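Local coordinates for protein dihydropyrimidinase (Brevibacillus agri, PDB 3SFW) that catalyses the hydrolytic ring opening of 5,6-dihydropyrimidines at a two-zinc centre, as a metal-dependent cyclic amidohydrolase, at residues I43-G47 / Y48-P52; D131-L134 / E135-S139; E164-F167 / K168-R172; G377-Q381 / K382-A386. All blocks are in the same frame, centred on the assembly; numbering follows the deposited sequence.

Contact 1: residues I43-G47 / Y48-P52; sequences IDATG and YYLLP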
loop_
_atom_site.group_PDB
_atom_site.type_symbol
_atom_site.label_atom_id
_atom_site.label_comp_id
_atom_site.label_asym_id
_atom_site.label_seq_id
_atom_site.Cartn_x
_atom_site.Cartn_y
_atom_site.Cartn_z
ATOM N N ILE A 43 43.766 -15.285 -27.282
ATOM C CA ILE A 43 43.715 -14.294 -26.206
ATOM C C ILE A 43 43.565 -15.056 -24.898
ATOM O O ILE A 43 42.578 -15.803 -24.692
ATOM C CB ILE A 43 42.458 -13.360 -26.352
ATOM C CG1 ILE A 43 42.325 -12.767 -27.766
ATOM C CG2 ILE A 43 42.455 -12.260 -25.297
ATOM C CD1 ILE A 43 43.565 -12.203 -28.323
ATOM N N ASP A 44 44.528 -14.882 -24.014
ATOM C CA ASP A 44 44.521 -15.593 -22.741
ATOM C C ASP A 44 43.665 -14.878 -21.670
ATOM O O ASP A 44 44.014 -13.789 -21.209
ATOM C CB ASP A 44 45.976 -15.758 -22.271
ATOM C CG ASP A 44 46.098 -16.541 -20.985
ATOM O OD1 ASP A 44 45.079 -16.996 -20.438
ATOM O OD2 ASP A 44 47.234 -16.710 -20.503
ATOM N N ALA A 45 42.528 -15.487 -21.297
ATOM C CA ALA A 45 41.617 -14.894 -20.301
ATOM C C ALA A 45 41.646 -15.619 -18.958
ATOM O O ALA A 45 40.736 -15.475 -18.149
ATOM C CB ALA A 45 40.169 -14.836 -20.854
ATOM N N THR A 46 42.766 -16.299 -18.662
ATOM C CA THR A 46 42.951 -16.918 -17.354
ATOM C C THR A 46 42.736 -15.920 -16.233
ATOM O O THR A 46 43.329 -14.820 -16.233
ATOM C CB THR A 46 44.410 -17.548 -17.214
ATOM O OG1 THR A 46 44.642 -18.464 -18.280
ATOM C CG2 THR A 46 44.554 -18.304 -15.898
ATOM N N GLY A 47 41.899 -16.293 -15.259
ATOM C CA GLY A 47 41.646 -15.445 -14.088
ATOM C C GLY A 47 40.658 -14.296 -14.344
ATOM O O GLY A 47 40.393 -13.482 -13.459
ATOM N N TYR A 48 40.118 -14.234 -15.548
ATOM C CA TYR A 48 39.133 -13.165 -15.858
ATOM C C TYR A 48 37.729 -13.736 -16.011
ATOM O O TYR A 48 37.545 -14.887 -16.488
ATOM C CB TYR A 48 39.495 -12.441 -17.175
ATOM C CG TYR A 48 40.895 -11.818 -17.217
ATOM C CD1 TYR A 48 41.557 -11.402 -16.052
ATOM C CD2 TYR A 48 41.558 -11.700 -18.427
ATOM C CE1 TYR A 48 42.857 -10.822 -16.132
ATOM C CE2 TYR A 48 42.816 -11.134 -18.507
ATOM C CZ TYR A 48 43.459 -10.712 -17.375
ATOM O OH TYR A 48 44.705 -10.108 -17.522
ATOM N N TYR A 49 36.751 -12.880 -15.763
ATOM C CA TYR A 49 35.432 -13.026 -16.347
ATOM C C TYR A 49 35.368 -12.437 -17.784
ATOM O O TYR A 49 35.981 -11.407 -18.072
ATOM C CB TYR A 49 34.397 -12.255 -15.520
ATOM C CG TYR A 49 34.113 -12.845 -14.171
ATOM C CD1 TYR A 49 33.784 -14.200 -14.037
ATOM C CD2 TYR A 49 34.176 -12.050 -13.015
ATOM C CE1 TYR A 49 33.523 -14.729 -12.778
ATOM C CE2 TYR A 49 33.910 -12.575 -11.760
ATOM C CZ TYR A 49 33.654 -13.919 -11.646
ATOM O OH TYR A 49 33.343 -14.412 -10.401
ATOM N N LEU A 50 34.631 -13.108 -18.667
ATOM C CA LEU A 50 34.202 -12.505 -19.942
ATOM C C LEU A 50 32.779 -12.010 -19.704
ATOM O O LEU A 50 31.861 -12.826 -19.494
ATOM C CB LEU A 50 34.168 -13.540 -21.069
ATOM C CG LEU A 50 35.481 -14.065 -21.639
ATOM C CD1 LEU A 50 36.315 -14.679 -20.624
ATOM C CD2 LEU A 50 35.296 -15.011 -22.842
ATOM N N LEU A 51 32.592 -10.700 -19.782
ATOM C CA LEU A 51 31.263 -10.066 -19.589
ATOM C C LEU A 51 30.764 -9.529 -20.899
ATOM O O LEU A 51 31.562 -9.029 -21.691
ATOM C CB LEU A 51 31.386 -8.899 -18.608
ATOM C CG LEU A 51 32.023 -9.254 -17.253
ATOM C CD1 LEU A 51 32.171 -8.009 -16.376
ATOM C CD2 LEU A 51 31.162 -10.303 -16.544
ATOM N N PRO A 52 29.439 -9.570 -21.139
ATOM C CA PRO A 52 28.922 -8.756 -22.251
ATOM C C PRO A 52 29.251 -7.289 -21.982
ATOM O O PRO A 52 29.129 -6.827 -20.836
ATOM C CB PRO A 52 27.384 -8.981 -22.192
ATOM C CG PRO A 52 27.219 -10.293 -21.399
ATOM C CD PRO A 52 28.356 -10.199 -20.358
#
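OD1 of D44 accepts two bonds from T46, at the start of the reversal in which Y48 turns back on A45. The T46 hydroxyl makes the shorter of the two, OG1 to D44 OD1 at 2.6 Å, meeting the syn lone pair of OD1 on the side of the other carboxylate oxygen. The backbone N of T46 reaches the same OD1 at 3.0 Å from above the carboxylate plane, which makes an Asx turn and fixes the rotation of the acid. A type II beta turn from A45 to Y48 overlaps it, closed by Y48 N to A45 O at 2.9 Å. G47 holds the third place of that turn with a positive phi of 79°, a value that favours glycine. With CG anti to its own carbonyl carbon (chi1 -57°), the Y48 ring folds back over the turn, and T46 O stands 3.8 Å above the plane of one face, over its centre. On the apolar side, A45 CB meets the CD1 branch of L50 at 3.9 Å. The turn thus joins strand 41-44, paired with strand 2-6, to strand 49-59, which pairs with strands 9-11 and 393-403 among others and leads on to the zinc ligands H58 and H60; L51 and P52 pack on helix 361-376.

Contact 2: residues D131-L134 / E135-S139; sequences DHVL and EELES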
loop_
_atom_site.group_PDB
_atom_site.type_symbol
_atom_site.label_atom_id
_atom_site.label_comp_id
_atom_site.label_asym_id
_atom_site.label_seq_id
_atom_site.Cartn_x
_atom_site.Cartn_y
_atom_site.Cartn_z
ATOM N N ASP A 131 0.796 18.524 -33.785
ATOM C CA ASP A 131 0.482 17.515 -34.799
ATOM C C ASP A 131 1.641 17.213 -35.762
ATOM O O ASP A 131 1.788 16.087 -36.248
ATOM C CB ASP A 131 -0.758 17.930 -35.602
ATOM C CG ASP A 131 -2.051 17.785 -34.817
ATOM O OD1 ASP A 131 -2.045 17.244 -33.685
ATOM O OD2 ASP A 131 -3.103 18.187 -35.363
ATOM N N HIS A 132 2.431 18.222 -36.091
ATOM C CA HIS A 132 3.563 18.022 -36.991
ATOM C C HIS A 132 4.603 17.084 -36.354
ATOM O O HIS A 132 5.158 16.211 -37.004
ATOM C CB HIS A 132 4.217 19.366 -37.325
ATOM C CG HIS A 132 5.268 19.285 -38.394
ATOM N ND1 HIS A 132 5.077 19.783 -39.670
ATOM C CD2 HIS A 132 6.529 18.782 -38.372
ATOM C CE1 HIS A 132 6.163 19.559 -40.394
ATOM N NE2 HIS A 132 7.059 18.953 -39.629
ATOM N N VAL A 133 4.908 17.342 -35.086
ATOM C CA VAL A 133 5.799 16.471 -34.330
ATOM C C VAL A 133 5.269 15.033 -34.305
ATOM O O VAL A 133 6.011 14.062 -34.506
ATOM C CB VAL A 133 5.953 17.012 -32.883
ATOM C CG1 VAL A 133 6.505 15.898 -31.933
ATOM C CG2 VAL A 133 6.868 18.265 -32.910
ATOM N N LEU A 134 3.990 14.887 -34.038
ATOM C CA LEU A 134 3.411 13.560 -33.942
ATOM C C LEU A 134 3.540 12.833 -35.289
ATOM O O LEU A 134 3.864 11.639 -35.353
ATOM C CB LEU A 134 1.955 13.656 -33.500
ATOM C CG LEU A 134 1.769 14.151 -32.047
ATOM C CD1 LEU A 134 0.275 14.120 -31.763
ATOM C CD2 LEU A 134 2.502 13.247 -31.029
ATOM N N GLU A 135 3.353 13.577 -36.378
ATOM C CA GLU A 135 3.484 12.977 -37.717
ATOM C C GLU A 135 4.921 12.573 -37.987
ATOM O O GLU A 135 5.195 11.475 -38.497
ATOM C CB GLU A 135 2.981 13.940 -38.824
ATOM C CG GLU A 135 1.515 14.367 -38.639
ATOM C CD GLU A 135 0.632 14.180 -39.897
ATOM O OE1 GLU A 135 -0.625 14.243 -39.754
ATOM O OE2 GLU A 135 1.185 14.016 -41.023
ATOM N N GLU A 136 5.846 13.428 -37.575
ATOM C CA GLU A 136 7.261 13.209 -37.789
ATOM C C GLU A 136 7.783 11.971 -37.079
ATOM O O GLU A 136 8.751 11.346 -37.533
ATOM C CB GLU A 136 8.044 14.433 -37.300
ATOM C CG GLU A 136 9.274 14.631 -38.022
ATOM C CD GLU A 136 10.036 15.910 -37.701
ATOM O OE1 GLU A 136 9.611 16.812 -36.942
ATOM O OE2 GLU A 136 11.150 15.933 -38.184
ATOM N N LEU A 137 7.168 11.631 -35.946
ATOM C CA LEU A 137 7.663 10.497 -35.136
ATOM C C LEU A 137 7.598 9.170 -35.880
ATOM O O LEU A 137 8.334 8.241 -35.571
ATOM C CB LEU A 137 6.899 10.415 -33.800
ATOM C CG LEU A 137 7.347 11.472 -32.778
ATOM C CD1 LEU A 137 6.405 11.440 -31.585
ATOM C CD2 LEU A 137 8.811 11.156 -32.357
ATOM N N GLU A 138 6.712 9.061 -36.879
ATOM C CA GLU A 138 6.628 7.785 -37.600
ATOM C C GLU A 138 7.927 7.364 -38.276
ATOM O O GLU A 138 8.455 6.261 -38.031
ATOM C CB GLU A 138 5.446 7.759 -38.593
ATOM C CG GLU A 138 5.274 6.375 -39.207
ATOM C CD GLU A 138 4.065 6.307 -40.122
ATOM O OE1 GLU A 138 3.889 7.233 -40.950
ATOM O OE2 GLU A 138 3.257 5.379 -39.949
ATOM N N SER A 139 8.545 8.275 -39.029
ATOM C CA SER A 139 9.832 7.903 -39.646
ATOM C C SER A 139 10.945 7.930 -38.634
ATOM O O SER A 139 11.938 7.232 -38.794
ATOM C CB SER A 139 10.149 8.824 -40.826
ATOM O OG SER A 139 10.301 10.154 -40.377
#
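E136 N bonds to H132 O at 2.9 Å and E135 N to D131 O at 3.0 Å, the i to i+4 ladder that opens alpha helix 131-142 on the surface of the barrel domain. One step on, the ladder slackens. L137 N still reaches V133 O, at 3.1 Å, but bends to 136° at the hydrogen and shares itself weakly with L134 O. At E138 the helix kinks: its N lies 4.1 Å from L134 O and bonds to E135 O instead, while L134 O takes up NE of R172 from helix 163-176. The acid of E136, on an extended chain whose CG is anti to the backbone N (chi1 -151°), leaves the helix for the start of helix 101-112, where its two oxygens accept from the backbone N of L101 and of H102. E135 takes another course, bending at chi2 as its chain leads away, and its CG lies tight against D131 O, at 3.0 Å. Packing between the side chains is looser and lies toward L101 and helix 163-176, where the buried L137 brings CD1 to within 4.3 Å of L134 CD2 and 4.5 Å of V133 CG1.

Contact 3: residues E164-F167 / K168-R172; sequences ETLF and KTLIR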
loop_
_atom_site.group_PDB
_atom_site.type_symbol
_atom_site.label_atom_id
_atom_site.label_comp_id
_atom_site.label_asym_id
_atom_site.label_seq_id
_atom_site.Cartn_x
_atom_site.Cartn_y
_atom_site.Cartn_z
ATOM N N GLU A 164 -0.091 17.631 -21.201
ATOM C CA GLU A 164 -0.556 17.443 -22.586
ATOM C C GLU A 164 0.533 16.818 -23.488
ATOM O O GLU A 164 0.266 15.821 -24.209
ATOM C CB GLU A 164 -1.047 18.797 -23.153
ATOM C CG GLU A 164 -1.376 18.729 -24.641
ATOM C CD GLU A 164 -1.863 20.085 -25.221
ATOM O OE1 GLU A 164 -2.285 20.083 -26.392
ATOM O OE2 GLU A 164 -1.836 21.125 -24.525
ATOM N N THR A 165 1.757 17.324 -23.409
ATOM C CA THR A 165 2.836 16.752 -24.201
ATOM C C THR A 165 3.115 15.304 -23.807
ATOM O O THR A 165 3.281 14.430 -24.672
ATOM C CB THR A 165 4.093 17.618 -24.115
ATOM O OG1 THR A 165 3.828 18.844 -24.799
ATOM C CG2 THR A 165 5.257 16.942 -24.777
ATOM N N LEU A 166 3.166 15.044 -22.510
ATOM C CA LEU A 166 3.553 13.701 -22.058
ATOM C C LEU A 166 2.454 12.714 -22.417
ATOM O O LEU A 166 2.725 11.630 -22.937
ATOM C CB LEU A 166 3.862 13.703 -20.536
ATOM C CG LEU A 166 4.040 12.298 -19.919
ATOM C CD1 LEU A 166 5.202 11.556 -20.634
ATOM C CD2 LEU A 166 4.322 12.434 -18.410
ATOM N N PHE A 167 1.191 13.085 -22.242
ATOM C CA PHE A 167 0.111 12.117 -22.539
ATOM C C PHE A 167 -0.002 11.813 -24.054
ATOM O O PHE A 167 -0.090 10.651 -24.458
ATOM C CB PHE A 167 -1.226 12.661 -22.031
ATOM C CG PHE A 167 -2.338 11.656 -22.075
ATOM C CD1 PHE A 167 -3.545 11.988 -22.666
ATOM C CD2 PHE A 167 -2.193 10.387 -21.496
ATOM C CE1 PHE A 167 -4.610 11.061 -22.687
ATOM C CE2 PHE A 167 -3.229 9.459 -21.510
ATOM C CZ PHE A 167 -4.471 9.815 -22.075
ATOM N N LYS A 168 0.024 12.859 -24.870
ATOM C CA LYS A 168 0.052 12.693 -26.328
ATOM C C LYS A 168 1.241 11.856 -26.800
ATOM O O LYS A 168 1.086 10.998 -27.685
ATOM C CB LYS A 168 0.059 14.069 -26.993
ATOM C CG LYS A 168 -1.296 14.748 -26.891
ATOM C CD LYS A 168 -1.225 16.107 -27.604
ATOM C CE LYS A 168 -2.611 16.694 -27.788
ATOM N NZ LYS A 168 -2.505 17.948 -28.627
ATOM N N THR A 169 2.404 12.053 -26.165
ATOM C CA THR A 169 3.604 11.344 -26.583
ATOM C C THR A 169 3.448 9.865 -26.231
ATOM O O THR A 169 3.782 8.971 -27.039
ATOM C CB THR A 169 4.849 11.927 -25.939
ATOM O OG1 THR A 169 4.990 13.282 -26.351
ATOM C CG2 THR A 169 6.116 11.132 -26.332
ATOM N N LEU A 170 2.846 9.601 -25.079
ATOM C CA LEU A 170 2.614 8.182 -24.657
ATOM C C LEU A 170 1.626 7.465 -25.585
ATOM O O LEU A 170 1.863 6.312 -25.985
ATOM C CB LEU A 170 2.091 8.114 -23.212
ATOM C CG LEU A 170 3.165 8.378 -22.131
ATOM C CD1 LEU A 170 2.442 8.872 -20.822
ATOM C CD2 LEU A 170 3.998 7.082 -21.879
ATOM N N ILE A 171 0.588 8.189 -26.000
ATOM C CA ILE A 171 -0.406 7.619 -26.921
ATOM C C ILE A 171 0.232 7.307 -28.255
ATOM O O ILE A 171 0.055 6.224 -28.815
ATOM C CB ILE A 171 -1.607 8.551 -27.099
ATOM C CG1 ILE A 171 -2.406 8.553 -25.781
ATOM C CG2 ILE A 171 -2.532 8.054 -28.214
ATOM C CD1 ILE A 171 -3.447 9.527 -25.733
ATOM N N ARG A 172 0.974 8.265 -28.763
ATOM C CA ARG A 172 1.650 8.086 -30.052
ATOM C C ARG A 172 2.705 6.996 -29.960
ATOM O O ARG A 172 2.900 6.228 -30.901
ATOM C CB ARG A 172 2.265 9.412 -30.475
ATOM C CG ARG A 172 2.955 9.333 -31.866
ATOM C CD ARG A 172 1.946 8.892 -32.967
ATOM N NE ARG A 172 2.425 9.280 -34.310
ATOM C CZ ARG A 172 2.134 8.640 -35.456
ATOM N NH1 ARG A 172 2.683 9.067 -36.596
ATOM N NH2 ARG A 172 1.326 7.580 -35.477
#
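E164 and K168, one helical turn apart, run side by side and meet at their ends, a worked case of an i to i+4 salt bridge. The acid leaves with CG anti to the backbone N (chi1 173°), and the lysine, fully stretched beyond CG, swings back over the preceding turn. NZ of K168 reaches E164 OE1 at 3.1 Å on the anti lone pair, away from the other oxygen. That other oxygen, OE2, forms a second salt bridge with K156 of the second subunit, and the K168 chain packs on Y192 of the same neighbour. Were K168 replaced by an alanine, E164 OE1 would probably lose its nearby positive charge and a gap would open beside Y192 of that subunit.

T169 turns its hydroxyl, beside its backbone N (chi1 -62°), onto T165 O at 2.7 Å. Its backbone N reaches that same oxygen at 2.9 Å from the opposite face of the carbonyl plane, so the buried hydroxyl is satisfied within the helix. On another flank, I171 lays CD1 over one face of the F167 ring, 3.8 Å from the centroid, in a CH-pi contact. L166 and L170 join through their CD1 branches, 3.9 Å apart, and pack on L227 and V180.

L166 and L170 thus face strand 180-182 and helix 214-230, while the F167 and I171 flank and the partly exposed salt bridge both reach the second subunit. There E164 joins K168 to K156 of that subunit, so one carboxylate probably offsets both ammonium groups in part.

Contact 4: residues G377-Q381 / K382-A386; sequences GMFPQ and KGTIA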
loop_
_atom_site.group_PDB
_atom_site.type_symbol
_atom_site.label_atom_id
_atom_site.label_comp_id
_atom_site.label_asym_id
_atom_site.label_seq_id
_atom_site.Cartn_x
_atom_site.Cartn_y
_atom_site.Cartn_z
ATOM N N GLY A 377 15.863 -2.091 -27.563
ATOM C CA GLY A 377 15.709 -2.586 -28.976
ATOM C C GLY A 377 17.044 -2.890 -29.646
ATOM O O GLY A 377 17.211 -2.699 -30.867
ATOM N N MET A 378 18.010 -3.354 -28.848
ATOM C CA MET A 378 19.373 -3.631 -29.353
ATOM C C MET A 378 19.690 -5.105 -29.154
ATOM O O MET A 378 20.799 -5.499 -29.344
ATOM C CB MET A 378 20.438 -2.804 -28.544
ATOM C CG MET A 378 20.280 -1.257 -28.719
ATOM S SD MET A 378 21.061 -0.288 -27.359
ATOM C CE MET A 378 22.764 -0.447 -27.830
ATOM N N PHE A 379 18.707 -5.917 -28.763
ATOM C CA PHE A 379 18.982 -7.321 -28.399
ATOM C C PHE A 379 18.457 -8.185 -29.560
ATOM O O PHE A 379 17.376 -7.918 -30.074
ATOM C CB PHE A 379 18.218 -7.692 -27.114
ATOM C CG PHE A 379 18.588 -9.052 -26.567
ATOM C CD1 PHE A 379 17.797 -10.165 -26.835
ATOM C CD2 PHE A 379 19.764 -9.207 -25.828
ATOM C CE1 PHE A 379 18.186 -11.448 -26.351
ATOM C CE2 PHE A 379 20.144 -10.447 -25.387
ATOM C CZ PHE A 379 19.344 -11.557 -25.625
ATOM N N PRO A 380 19.173 -9.257 -29.931
ATOM C CA PRO A 380 20.357 -9.803 -29.293
ATOM C C PRO A 380 21.642 -9.371 -29.988
ATOM O O PRO A 380 22.680 -9.920 -29.672
ATOM C CB PRO A 380 20.203 -11.336 -29.511
ATOM C CG PRO A 380 19.489 -11.437 -30.835
ATOM C CD PRO A 380 18.567 -10.207 -30.900
ATOM N N GLN A 381 21.590 -8.398 -30.898
ATOM C CA GLN A 381 22.853 -7.899 -31.511
ATOM C C GLN A 381 23.852 -7.498 -30.396
ATOM O O GLN A 381 25.063 -7.831 -30.451
ATOM C CB GLN A 381 22.601 -6.657 -32.416
ATOM C CG GLN A 381 23.927 -6.070 -32.954
ATOM C CD GLN A 381 23.809 -4.717 -33.708
ATOM O OE1 GLN A 381 24.822 -4.122 -34.075
ATOM N NE2 GLN A 381 22.600 -4.230 -33.903
ATOM N N LYS A 382 23.325 -6.785 -29.408
ATOM C CA LYS A 382 24.104 -6.326 -28.236
ATOM C C LYS A 382 23.548 -6.957 -26.954
ATOM O O LYS A 382 22.384 -7.434 -26.924
ATOM C CB LYS A 382 23.966 -4.818 -28.069
ATOM C CG LYS A 382 24.340 -3.923 -29.292
ATOM C CD LYS A 382 25.738 -4.250 -29.765
ATOM C CE LYS A 382 26.255 -3.069 -30.659
ATOM N NZ LYS A 382 27.611 -3.446 -31.163
ATOM N N GLY A 383 24.379 -7.003 -25.920
ATOM C CA GLY A 383 23.872 -7.187 -24.557
ATOM C C GLY A 383 24.089 -8.604 -24.071
ATOM O O GLY A 383 23.607 -8.977 -23.029
ATOM N N THR A 384 24.741 -9.425 -24.879
ATOM C CA THR A 384 25.022 -10.792 -24.402
ATOM C C THR A 384 26.313 -11.376 -24.989
ATOM O O THR A 384 27.009 -10.733 -25.820
ATOM C CB THR A 384 23.843 -11.724 -24.703
ATOM O OG1 THR A 384 23.980 -12.962 -23.952
ATOM C CG2 THR A 384 23.732 -11.952 -26.234
ATOM N N ILE A 385 26.648 -12.577 -24.536
ATOM C CA ILE A 385 27.681 -13.352 -25.189
ATOM C C ILE A 385 27.086 -14.653 -25.711
ATOM O O ILE A 385 26.773 -15.517 -24.935
ATOM C CB ILE A 385 28.852 -13.634 -24.240
ATOM C CG1 ILE A 385 29.555 -12.310 -23.858
ATOM C CG2 ILE A 385 29.898 -14.578 -24.956
ATOM C CD1 ILE A 385 30.680 -12.493 -22.859
ATOM N N ALA A 386 26.816 -14.672 -27.015
ATOM C CA ALA A 386 26.126 -15.804 -27.635
ATOM C C ALA A 386 26.471 -15.844 -29.089
ATOM O O ALA A 386 26.756 -14.808 -29.685
ATOM C CB ALA A 386 24.584 -15.670 -27.423
#
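M378 and K382 lie across one another where the chain leaves helix 361-376 through a Schellman motif, with G377 at positive phi. M378 CB and CE each come within 4.1 Å of K382 CG, and the backbone closes the same step as an alpha-turn: K382 N bonds to M378 O at 2.8 Å, nearly along the C=O axis. A cis peptide before P380 lies within this turn, and it lets the proline lean on the preceding aromatic, with P380 CB 3.7 Å above one face of the F379 ring and over its centre. The same ring makes a cation-pi contact with K374.

K382 sets out with CG anti to its carbonyl carbon and then bends at chi2 (-54°), which carries NZ away from the turn to salt bridges with D119, D390 and D392. A methionine in its place would probably leave those three carboxylates without their shared cation, pushing like charges against each other.

K382 O approaches F379 CD2 at 3.3 Å. G383, next in line, has backbone angles that call for glycine. T384 directs OG1 to D15 of the third subunit, so this turn also lies at a subunit boundary, and it keeps its carbons for the aromatic: T384 CB and CG2 both stand 4.0 Å from F379 CE2.

Each contact is a local closure, and the four follow one another along the chain without nesting or crossing. Contact 1 closes the turn between strands 41-44 and 49-59. Contacts 2 and 3 are turns within helices 131-142 and 163-176, which follow each other in the chain and lie together on the same side of its centre, contact centres 12 Å apart, E138 CB packing on R172 NH1 at 3.7 Å. Contact 4 closes the exit of helix 361-376 and brings the chain back to contact 1: I385 CD1 packs on L50 O at 3.6 Å. Contact 1 lies across the chain's centre from contacts 2 and 3, about 28 Å from each at the nearest atoms.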